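Local structure of beta-glucosidase (Saccharopolyspora erythraea D, 5M6G) at residues Pro96-Thr100 and Pro101-Ala105; Glu321-Pro325 and Asp326-Ala330; Ala354-Ala358 and Gly359-Ala363. The protein probably hydrolyses terminal, non-reducing beta-D-glucosyl residues to release beta-D-glucose, as a two-domain member of glycosyl hydrolase family 3. All blocks are in the same frame, centred on the assembly; numbering follows the deposited sequence.

Contact 1: residues Pro96-Thr100 and Pro101-Ala105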
ATOM      1  N   PRO A  96     -12.696   5.974 -13.435  1.00 16.52           N
ATOM      2  CA  PRO A  96     -13.668   6.372 -14.459  1.00 20.09           C
ATOM      3  C   PRO A  96     -14.992   6.743 -13.805  1.00 21.47           C
ATOM      4  O   PRO A  96     -15.185   6.598 -12.596  1.00 17.02           O
ATOM      5  CB  PRO A  96     -13.809   5.107 -15.301  1.00 19.12           C
ATOM      6  CG  PRO A  96     -13.723   4.026 -14.267  1.00 19.60           C
ATOM      7  CD  PRO A  96     -12.621   4.505 -13.322  1.00 16.67           C
ATOM      8  N   GLU A  97     -15.917   7.229 -14.631  1.00 25.41           N
ATOM      9  CA  GLU A  97     -17.271   7.533 -14.171  1.00 29.47           C
ATOM     10  C   GLU A  97     -18.264   6.618 -14.890  1.00 28.28           C
ATOM     11  O   GLU A  97     -18.238   6.536 -16.115  1.00 27.24           O
ATOM     12  CB  GLU A  97     -17.620   9.006 -14.416  1.00 33.21           C
ATOM     13  CG  GLU A  97     -18.442   9.639 -13.295  1.00 43.64           C
ATOM     14  CD  GLU A  97     -17.584  10.079 -12.116  1.00 52.06           C
ATOM     15  OE1 GLU A  97     -16.578  10.788 -12.345  1.00 59.62           O
ATOM     16  OE2 GLU A  97     -17.904   9.706 -10.963  1.00 44.55           O
ATOM     17  N   PRO A  98     -19.118   5.903 -14.132  1.00 28.65           N
ATOM     18  CA  PRO A  98     -19.148   5.866 -12.664  1.00 23.11           C
ATOM     19  C   PRO A  98     -18.020   5.015 -12.100  1.00 21.69           C
ATOM     20  O   PRO A  98     -17.390   4.252 -12.834  1.00 21.16           O
ATOM     21  CB  PRO A  98     -20.509   5.224 -12.358  1.00 17.17           C
ATOM     22  CG  PRO A  98     -20.730   4.311 -13.500  1.00 23.21           C
ATOM     23  CD  PRO A  98     -20.159   5.032 -14.711  1.00 28.33           C
ATOM     24  N   ASN A  99     -17.758   5.137 -10.806  1.00 20.37           N
ATOM     25  CA  ASN A  99     -16.751   4.294 -10.167  1.00 15.53           C
ATOM     26  C   ASN A  99     -17.408   2.970  -9.787  1.00 17.92           C
ATOM     27  O   ASN A  99     -17.926   2.797  -8.684  1.00 17.13           O
ATOM     28  CB  ASN A  99     -16.149   5.005  -8.961  1.00 16.77           C
ATOM     29  CG  ASN A  99     -15.039   4.211  -8.303  1.00 18.61           C
ATOM     30  OD1 ASN A  99     -14.819   3.030  -8.609  1.00 15.92           O
ATOM     31  ND2 ASN A  99     -14.332   4.858  -7.376  1.00 14.29           N
ATOM     32  N   THR A 100     -17.377   2.017 -10.707  1.00 16.10           N
ATOM     33  CA  THR A 100     -17.876   0.667 -10.500  1.00 17.20           C
ATOM     34  C   THR A 100     -16.846  -0.310 -11.029  1.00 15.72           C
ATOM     35  O   THR A 100     -16.024   0.049 -11.881  1.00 17.68           O
ATOM     36  CB  THR A 100     -19.215   0.408 -11.212  1.00 14.88           C
ATOM     37  OG1 THR A 100     -19.020   0.452 -12.633  1.00 16.93           O
ATOM     38  CG2 THR A 100     -20.281   1.410 -10.796  1.00 17.60           C
ATOM     39  N   PRO A 101     -16.854  -1.558 -10.543  1.00 16.78           N
ATOM     40  CA  PRO A 101     -15.932  -2.556 -11.112  1.00 17.43           C
ATOM     41  C   PRO A 101     -16.094  -2.745 -12.613  1.00 17.69           C
ATOM     42  O   PRO A 101     -15.091  -2.892 -13.322  1.00 15.69           O
ATOM     43  CB  PRO A 101     -16.280  -3.832 -10.336  1.00 19.50           C
ATOM     44  CG  PRO A 101     -16.770  -3.336  -9.020  1.00 13.98           C
ATOM     45  CD  PRO A 101     -17.507  -2.047  -9.313  1.00 17.52           C
ATOM     46  N   GLN A 102     -17.331  -2.733 -13.123  1.00 17.15           N
ATOM     47  CA  GLN A 102     -17.529  -2.873 -14.566  1.00 15.75           C
ATOM     48  C   GLN A 102     -16.940  -1.691 -15.329  1.00 12.11           C
ATOM     49  O   GLN A 102     -16.346  -1.867 -16.401  1.00 18.32           O
ATOM     50  CB  GLN A 102     -19.018  -3.006 -14.893  1.00 15.21           C
ATOM     51  CG  GLN A 102     -19.237  -3.252 -16.380  1.00 23.35           C
ATOM     52  CD  GLN A 102     -20.580  -2.778 -16.883  1.00 36.52           C
ATOM     53  OE1 GLN A 102     -21.571  -2.803 -16.155  1.00 37.07           O
ATOM     54  NE2 GLN A 102     -20.618  -2.333 -18.143  1.00 34.36           N
ATOM     55  N   ALA A 103     -17.124  -0.475 -14.812  1.00 12.10           N
ATOM     56  CA  ALA A 103     -16.616   0.698 -15.514  1.00 14.93           C
ATOM     57  C   ALA A 103     -15.088   0.728 -15.544  1.00 17.43           C
ATOM     58  O   ALA A 103     -14.500   1.224 -16.518  1.00 13.90           O
ATOM     59  CB  ALA A 103     -17.165   1.971 -14.878  1.00 15.01           C
ATOM     60  N   TRP A 104     -14.430   0.221 -14.497  1.00 16.63           N
ATOM     61  CA  TRP A 104     -12.974   0.074 -14.562  1.00 17.13           C
ATOM     62  C   TRP A 104     -12.580  -0.915 -15.651  1.00 12.58           C
ATOM     63  O   TRP A 104     -11.634  -0.672 -16.409  1.00 14.78           O
ATOM     64  CB  TRP A 104     -12.409  -0.391 -13.220  1.00 12.21           C
ATOM     65  CG  TRP A 104     -12.262   0.667 -12.184  1.00 13.83           C
ATOM     66  CD1 TRP A 104     -13.237   1.152 -11.359  1.00 13.90           C
ATOM     67  CD2 TRP A 104     -11.056   1.359 -11.835  1.00 13.93           C
ATOM     68  NE1 TRP A 104     -12.714   2.115 -10.524  1.00 14.55           N
ATOM     69  CE2 TRP A 104     -11.376   2.260 -10.799  1.00 17.35           C
ATOM     70  CE3 TRP A 104      -9.735   1.313 -12.312  1.00 12.51           C
ATOM     71  CZ2 TRP A 104     -10.428   3.098 -10.218  1.00 12.03           C
ATOM     72  CZ3 TRP A 104      -8.787   2.157 -11.733  1.00 16.90           C
ATOM     73  CH2 TRP A 104      -9.142   3.037 -10.701  1.00 17.21           C
ATOM     74  N   ALA A 105     -13.281  -2.050 -15.733  1.00 14.19           N
ATOM     75  CA  ALA A 105     -12.961  -3.017 -16.779  1.00 16.39           C
ATOM     76  C   ALA A 105     -13.181  -2.419 -18.165  1.00 16.24           C
ATOM     77  O   ALA A 105     -12.372  -2.638 -19.078  1.00 15.90           O
ATOM     78  CB  ALA A 105     -13.787  -4.289 -16.604  1.00 12.58           C
TER
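The chain from P96 to T100 turns back through a cis peptide bond before P98 and an inverse gamma turn centred on N99, so that P96 and W104 face one another with CA atoms 6.3 Å apart as the helix starts. P96 lies across the indole of W104 at about a right angle. Its CD stands 3.6 Å from the centroid of the five-membered ring, 11° off the ring normal, a CH-pi contact made over one face, while CG leans toward the helix and comes 4.1 Å from A103 CB. The edge of the same indole is used for polar contacts. W104 NE1 donates to N99 OD1 at 3.0 Å; the oxygen lies in the ring plane, but the N-H reaches it from above the carbonyl plane of the amide. N99 OD1 also accepts from H138 N, and ND2 donates to N136 O, so the amide is fixed at both ends and its rotation is set. T100 is the N-cap of helix 101-116, on the connection from strand 87-90 within the TIM-barrel-type N-terminal domain of the family. With chi1 at 66°, its OG1 sits between the backbone N and the carbonyl carbon, facing the first turn, and accepts from A103 N at 3.0 Å. T100 O takes the bond from W104 N and also lies near the indole plane, 3.0 Å from W104 CD1. A103 CB packs closely against the loop backbone, 3.1 Å from P98 O. W104 further touches A95, V137 and I174, and its side chain lies about 10 Å from the bound sorbitol.

Contact 2: residues Glu321-Pro325 and Asp326-Ala330. With MG (magnesium ion), chain B.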
ATOM      1  N   GLU A 321      10.267  22.193 -10.261  1.00 23.36           N
ATOM      2  CA  GLU A 321       9.157  21.557 -10.958  1.00 29.00           C
ATOM      3  C   GLU A 321       9.570  21.110 -12.357  1.00 25.07           C
ATOM      4  O   GLU A 321      10.523  21.623 -12.948  1.00 27.64           O
ATOM      5  CB  GLU A 321       7.963  22.504 -11.060  1.00 29.80           C
ATOM      6  CG  GLU A 321       7.140  22.605  -9.798  1.00 50.26           C
ATOM      7  CD  GLU A 321       5.853  23.366 -10.031  1.00 59.73           C
ATOM      8  OE1 GLU A 321       5.437  23.498 -11.201  1.00 62.45           O
ATOM      9  OE2 GLU A 321       5.242  23.844  -9.055  1.00 65.50           O
ATOM     10  N   ASP A 322       8.843  20.113 -12.869  1.00 23.52           N
ATOM     11  CA  ASP A 322       9.036  19.566 -14.208  1.00 26.10           C
ATOM     12  C   ASP A 322      10.370  18.836 -14.332  1.00 22.88           C
ATOM     13  O   ASP A 322      11.219  18.916 -13.436  1.00 23.94           O
ATOM     14  CB  ASP A 322       8.925  20.673 -15.261  1.00 24.14           C
ATOM     15  CG  ASP A 322       8.350  20.170 -16.572  1.00 24.58           C
ATOM     16  OD1 ASP A 322       8.381  18.944 -16.799  1.00 24.48           O
ATOM     17  OD2 ASP A 322       7.866  20.998 -17.370  1.00 30.93           O
ATOM     18  N   PHE A 323      10.565  18.098 -15.424  1.00 26.93           N
ATOM     19  CA  PHE A 323      11.810  17.379 -15.639  1.00 22.63           C
ATOM     20  C   PHE A 323      12.600  18.035 -16.762  1.00 21.34           C
ATOM     21  O   PHE A 323      12.025  18.537 -17.731  1.00 19.50           O
ATOM     22  CB  PHE A 323      11.572  15.883 -15.925  1.00 18.17           C
ATOM     23  CG  PHE A 323      10.657  15.589 -17.089  1.00 19.38           C
ATOM     24  CD1 PHE A 323      11.135  15.610 -18.395  1.00 21.98           C
ATOM     25  CD2 PHE A 323       9.336  15.223 -16.873  1.00 20.18           C
ATOM     26  CE1 PHE A 323      10.297  15.312 -19.468  1.00 19.76           C
ATOM     27  CE2 PHE A 323       8.497  14.924 -17.933  1.00 18.26           C
ATOM     28  CZ  PHE A 323       8.977  14.971 -19.239  1.00 20.00           C
ATOM     29  N   THR A 324      13.911  18.074 -16.597  1.00 20.88           N
ATOM     30  CA  THR A 324      14.837  18.605 -17.585  1.00 20.24           C
ATOM     31  C   THR A 324      15.506  17.471 -18.341  1.00 19.91           C
ATOM     32  O   THR A 324      15.429  16.306 -17.942  1.00 20.82           O
ATOM     33  CB  THR A 324      15.903  19.465 -16.902  1.00 20.52           C
ATOM     34  OG1 THR A 324      16.698  18.638 -16.045  1.00 22.50           O
ATOM     35  CG2 THR A 324      15.273  20.599 -16.110  1.00 19.42           C
ATOM     36  N   PRO A 325      16.198  17.773 -19.442  1.00 18.10           N
ATOM     37  CA  PRO A 325      16.983  16.718 -20.099  1.00 20.94           C
ATOM     38  C   PRO A 325      18.012  16.097 -19.183  1.00 20.89           C
ATOM     39  O   PRO A 325      18.267  14.890 -19.289  1.00 18.55           O
ATOM     40  CB  PRO A 325      17.640  17.451 -21.277  1.00 21.97           C
ATOM     41  CG  PRO A 325      16.695  18.550 -21.592  1.00 22.88           C
ATOM     42  CD  PRO A 325      16.152  19.002 -20.254  1.00 23.06           C
ATOM     43  N   ASP A 326      18.606  16.894 -18.281  1.00 23.00           N
ATOM     44  CA  ASP A 326      19.571  16.365 -17.319  1.00 19.76           C
ATOM     45  C   ASP A 326      18.928  15.338 -16.393  1.00 18.32           C
ATOM     46  O   ASP A 326      19.555  14.337 -16.026  1.00 16.49           O
ATOM     47  CB  ASP A 326      20.165  17.500 -16.479  1.00 23.10           C
ATOM     48  CG  ASP A 326      21.063  18.425 -17.277  1.00 30.44           C
ATOM     49  OD1 ASP A 326      21.472  18.062 -18.401  1.00 29.33           O
ATOM     50  OD2 ASP A 326      21.372  19.520 -16.762  1.00 43.08           O
ATOM     51  N   GLU A 327      17.685  15.580 -15.982  1.00 20.19           N
ATOM     52  CA  GLU A 327      17.035  14.649 -15.071  1.00 20.66           C
ATOM     53  C   GLU A 327      16.655  13.362 -15.787  1.00 19.65           C
ATOM     54  O   GLU A 327      16.798  12.269 -15.226  1.00 19.21           O
ATOM     55  CB  GLU A 327      15.821  15.313 -14.423  1.00 21.21           C
ATOM     56  CG  GLU A 327      16.215  16.359 -13.394  1.00 23.39           C
ATOM     57  CD  GLU A 327      15.051  17.208 -12.947  1.00 21.93           C
ATOM     58  OE1 GLU A 327      14.310  17.691 -13.821  1.00 22.99           O
ATOM     59  OE2 GLU A 327      14.867  17.386 -11.721  1.00 19.50           O
ATOM     60  N   VAL A 328      16.189  13.470 -17.033  1.00 17.30           N
ATOM     61  CA  VAL A 328      15.961  12.279 -17.847  1.00 15.21           C
ATOM     62  C   VAL A 328      17.240  11.456 -17.951  1.00 18.62           C
ATOM     63  O   VAL A 328      17.253  10.256 -17.652  1.00 17.05           O
ATOM     64  CB  VAL A 328      15.426  12.675 -19.235  1.00 16.61           C
ATOM     65  CG1 VAL A 328      15.276  11.440 -20.127  1.00 16.58           C
ATOM     66  CG2 VAL A 328      14.094  13.415 -19.100  1.00 17.01           C
ATOM     67  N   ARG A 329      18.343  12.097 -18.359  1.00 17.50           N
ATOM     68  CA  ARG A 329      19.615  11.393 -18.507  1.00 16.42           C
ATOM     69  C   ARG A 329      20.034  10.716 -17.208  1.00 15.74           C
ATOM     70  O   ARG A 329      20.377   9.526 -17.196  1.00 17.16           O
ATOM     71  CB  ARG A 329      20.701  12.367 -18.972  1.00 15.87           C
ATOM     72  CG  ARG A 329      22.119  11.772 -19.047  1.00 16.28           C
ATOM     73  CD  ARG A 329      23.165  12.877 -19.322  1.00 17.94           C
ATOM     74  NE  ARG A 329      22.566  13.934 -20.132  1.00 22.09           N
ATOM     75  CZ  ARG A 329      22.425  15.197 -19.749  1.00 23.87           C
ATOM     76  NH1 ARG A 329      22.888  15.599 -18.568  1.00 21.55           N
ATOM     77  NH2 ARG A 329      21.823  16.064 -20.557  1.00 23.38           N
ATOM     78  N   ALA A 330      20.019  11.462 -16.100  1.00 15.37           N
ATOM     79  CA  ALA A 330      20.522  10.915 -14.843  1.00 17.46           C
ATOM     80  C   ALA A 330      19.718   9.700 -14.406  1.00 17.06           C
ATOM     81  O   ALA A 330      20.281   8.718 -13.901  1.00 15.80           O
ATOM     82  CB  ALA A 330      20.499  11.984 -13.752  1.00 16.72           C
TER
HETATM   83 MG    MG B 701      13.165  19.172 -12.003  1.00 14.03          MG
HETATM   84  O   HOH W   1      13.056  21.067 -13.231  1.00 23.71           O
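T324 and E327 are turned to face each other by their first torsions: T324 OG1 stands between the backbone N and the carbonyl carbon (chi1 65°), while E327 CG is anti to its own carbonyl carbon (chi1 -72°), and the extended glutamate chain runs back toward the backbone of the loop. T324 OG1 accepts from E327 N at 3.2 Å, and E327 OE1 accepts from T324 N at 2.8 Å through its anti lone pair, the side away from OE2. These reciprocal bonds form a capping box at the start of helix 325-334. T324 O takes the first i to i+4 bond of the helix, from V328 N at 3.1 Å, nearly straight.

The box also orients a metal ligand. Both oxygens of E327 face the magnesium ion, OE2 at 2.5 Å and OE1 at 2.6 Å, and D322 O binds it at 2.4 Å. D315 O, D318 OD1, Q320 O and a water complete the site, which therefore ties the loop to the first turn of the helix; that water also donates to E321 O. The D322 side chain turns elsewhere, with OD1 accepting from F323 N and forming a salt bridge with R344, while OD2 pairs with K347.

F323 CD1 meets V328 CG2 obliquely at 3.8 Å. R329, one turn on from D326, grips it end-on: NH1 (2.8 Å) and NH2 both donate to the single oxygen OD1, while P325 O lies over one face of the guanidinium. The NE of R329 points to a second acid, E355, so two acids share the charge of the arginine, which probably eases the closeness of R360.

Contact 3: residues Ala354-Ala358 and Gly359-Ala363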
ATOM      1  N   ALA A 354      16.814  12.446 -27.826  1.00 16.52           N
ATOM      2  CA  ALA A 354      17.997  13.287 -28.003  1.00 22.03           C
ATOM      3  C   ALA A 354      19.172  12.782 -27.175  1.00 18.89           C
ATOM      4  O   ALA A 354      20.317  12.833 -27.625  1.00 17.52           O
ATOM      5  CB  ALA A 354      17.680  14.736 -27.644  1.00 22.28           C
ATOM      6  N   GLU A 355      18.914  12.308 -25.952  1.00 18.34           N
ATOM      7  CA  GLU A 355      19.994  11.741 -25.150  1.00 18.19           C
ATOM      8  C   GLU A 355      20.594  10.520 -25.833  1.00 20.66           C
ATOM      9  O   GLU A 355      21.818  10.331 -25.836  1.00 18.76           O
ATOM     10  CB  GLU A 355      19.488  11.364 -23.754  1.00 13.21           C
ATOM     11  CG  GLU A 355      19.048  12.543 -22.903  1.00 13.98           C
ATOM     12  CD  GLU A 355      20.147  13.570 -22.710  1.00 20.49           C
ATOM     13  OE1 GLU A 355      21.269  13.188 -22.302  1.00 22.16           O
ATOM     14  OE2 GLU A 355      19.887  14.760 -22.983  1.00 24.45           O
ATOM     15  N   VAL A 356      19.742   9.674 -26.412  1.00 19.25           N
ATOM     16  CA  VAL A 356      20.243   8.479 -27.075  1.00 17.14           C
ATOM     17  C   VAL A 356      20.978   8.857 -28.354  1.00 20.97           C
ATOM     18  O   VAL A 356      22.068   8.344 -28.628  1.00 18.05           O
ATOM     19  CB  VAL A 356      19.092   7.495 -27.337  1.00 17.64           C
ATOM     20  CG1 VAL A 356      19.600   6.267 -28.109  1.00 18.70           C
ATOM     21  CG2 VAL A 356      18.446   7.081 -26.004  1.00 15.94           C
ATOM     22  N   GLU A 357      20.406   9.780 -29.137  1.00 18.82           N
ATOM     23  CA  GLU A 357      21.066  10.257 -30.348  1.00 21.49           C
ATOM     24  C   GLU A 357      22.452  10.815 -30.037  1.00 22.64           C
ATOM     25  O   GLU A 357      23.400  10.604 -30.802  1.00 21.41           O
ATOM     26  CB  GLU A 357      20.202  11.321 -31.028  1.00 22.12           C
ATOM     27  CG  GLU A 357      19.015  10.776 -31.829  1.00 31.83           C
ATOM     28  CD  GLU A 357      18.050  11.870 -32.303  1.00 40.81           C
ATOM     29  OE1 GLU A 357      18.274  13.059 -31.982  1.00 39.01           O
ATOM     30  OE2 GLU A 357      17.057  11.543 -32.992  1.00 38.65           O
ATOM     31  N   ALA A 358      22.592  11.522 -28.908  1.00 20.97           N
ATOM     32  CA  ALA A 358      23.874  12.098 -28.537  1.00 22.18           C
ATOM     33  C   ALA A 358      24.808  11.090 -27.884  1.00 25.19           C
ATOM     34  O   ALA A 358      25.973  11.421 -27.648  1.00 28.52           O
ATOM     35  CB  ALA A 358      23.670  13.293 -27.602  1.00 22.35           C
ATOM     36  N   GLY A 359      24.342   9.873 -27.605  1.00 23.77           N
ATOM     37  CA  GLY A 359      25.169   8.888 -26.938  1.00 22.98           C
ATOM     38  C   GLY A 359      25.341   9.100 -25.452  1.00 22.14           C
ATOM     39  O   GLY A 359      26.129   8.381 -24.826  1.00 25.67           O
ATOM     40  N   ARG A 360      24.632  10.064 -24.871  1.00 18.02           N
ATOM     41  CA  ARG A 360      24.693  10.285 -23.431  1.00 19.57           C
ATOM     42  C   ARG A 360      23.917   9.224 -22.663  1.00 19.16           C
ATOM     43  O   ARG A 360      24.256   8.924 -21.519  1.00 20.46           O
ATOM     44  CB  ARG A 360      24.182  11.687 -23.111  1.00 19.05           C
ATOM     45  CG  ARG A 360      24.984  12.772 -23.818  1.00 19.84           C
ATOM     46  CD  ARG A 360      24.649  14.167 -23.326  1.00 17.58           C
ATOM     47  NE  ARG A 360      23.279  14.582 -23.624  1.00 22.40           N
ATOM     48  CZ  ARG A 360      22.951  15.395 -24.625  1.00 27.10           C
ATOM     49  NH1 ARG A 360      23.893  15.881 -25.427  1.00 28.81           N
ATOM     50  NH2 ARG A 360      21.686  15.731 -24.817  1.00 20.77           N
ATOM     51  N   VAL A 361      22.891   8.644 -23.272  1.00 16.50           N
ATOM     52  CA  VAL A 361      22.264   7.418 -22.794  1.00 18.87           C
ATOM     53  C   VAL A 361      22.604   6.320 -23.794  1.00 15.84           C
ATOM     54  O   VAL A 361      22.189   6.406 -24.954  1.00 18.67           O
ATOM     55  CB  VAL A 361      20.741   7.570 -22.638  1.00 19.54           C
ATOM     56  CG1 VAL A 361      20.097   6.204 -22.434  1.00 14.27           C
ATOM     57  CG2 VAL A 361      20.411   8.512 -21.474  1.00 16.89           C
ATOM     58  N   PRO A 362      23.341   5.289 -23.403  1.00 19.72           N
ATOM     59  CA  PRO A 362      23.773   4.286 -24.384  1.00 21.28           C
ATOM     60  C   PRO A 362      22.590   3.502 -24.916  1.00 22.66           C
ATOM     61  O   PRO A 362      21.588   3.290 -24.223  1.00 17.66           O
ATOM     62  CB  PRO A 362      24.721   3.379 -23.588  1.00 22.62           C
ATOM     63  CG  PRO A 362      24.971   4.093 -22.284  1.00 21.37           C
ATOM     64  CD  PRO A 362      23.799   4.977 -22.041  1.00 19.47           C
ATOM     65  N   ALA A 363      22.716   3.077 -26.176  1.00 18.65           N
ATOM     66  CA  ALA A 363      21.675   2.271 -26.802  1.00 20.36           C
ATOM     67  C   ALA A 363      21.351   1.022 -25.990  1.00 14.50           C
ATOM     68  O   ALA A 363      20.197   0.585 -25.956  1.00 14.24           O
ATOM     69  CB  ALA A 363      22.107   1.886 -28.218  1.00 15.30           C
TER
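The E355 carboxylate lies along the edge of the R360 guanidinium, the two planes 49° apart, and is gripped side-on: R360 NE donates to E355 OE1 at 2.8 Å and R360 NH2 to E355 OE2 at 2.7 Å. Both bonds are fairly straight and stay in the guanidinium plane but rise above that of the carboxylate. E355 OE1 also forms a salt bridge with R329. A bend in the glutamate at chi2 (-57°) folds its acid back toward the arginine, and A358 CB covers one guanidinium face, 3.4 Å from R360 NH1. Next to this bridge in the chain the helix ends in a Schellman motif: G359, with positive phi, donates from N to V356 O at 2.9 Å, R360 N makes a weak bond to E355 O, and V361 N donates a straighter one to the same oxygen. With an alanine at E355, R360 would probably lose its side-on carboxylate and be free to turn, close to the like charge of R329. V361 CG1 lies 4.0 Å from V356 CG2, and its CG2 packs on E355 CB. The same valine fills the junction of three helices, reaching V332 and N333 of helix 325-334 and I366 of helix 363-379, beside the end of helix 345-357.

In the fold
The three contacts follow one another along the N-terminal, TIM-barrel-type domain. Contact 1 starts helix 101-116 after strand 87-90 of the parallel sheet, and its centre lies about 35 Å from that of contact 2 and 41 Å from that of contact 3, touching neither. Contacts 2 and 3 are neighbours, with centres about 14 Å apart. The start of helix 325-334 meets the end of helix 345-357 through the salt bridge from R329 NE to E355 OE1, 2.6 Å long. Strand 339-341 of the same parallel sheet lies between these helices in sequence, so the bridge joins the helices that come before and after it in the chain; the magnesium ion lies in contact 2, about 14 Å from the E355 side chain.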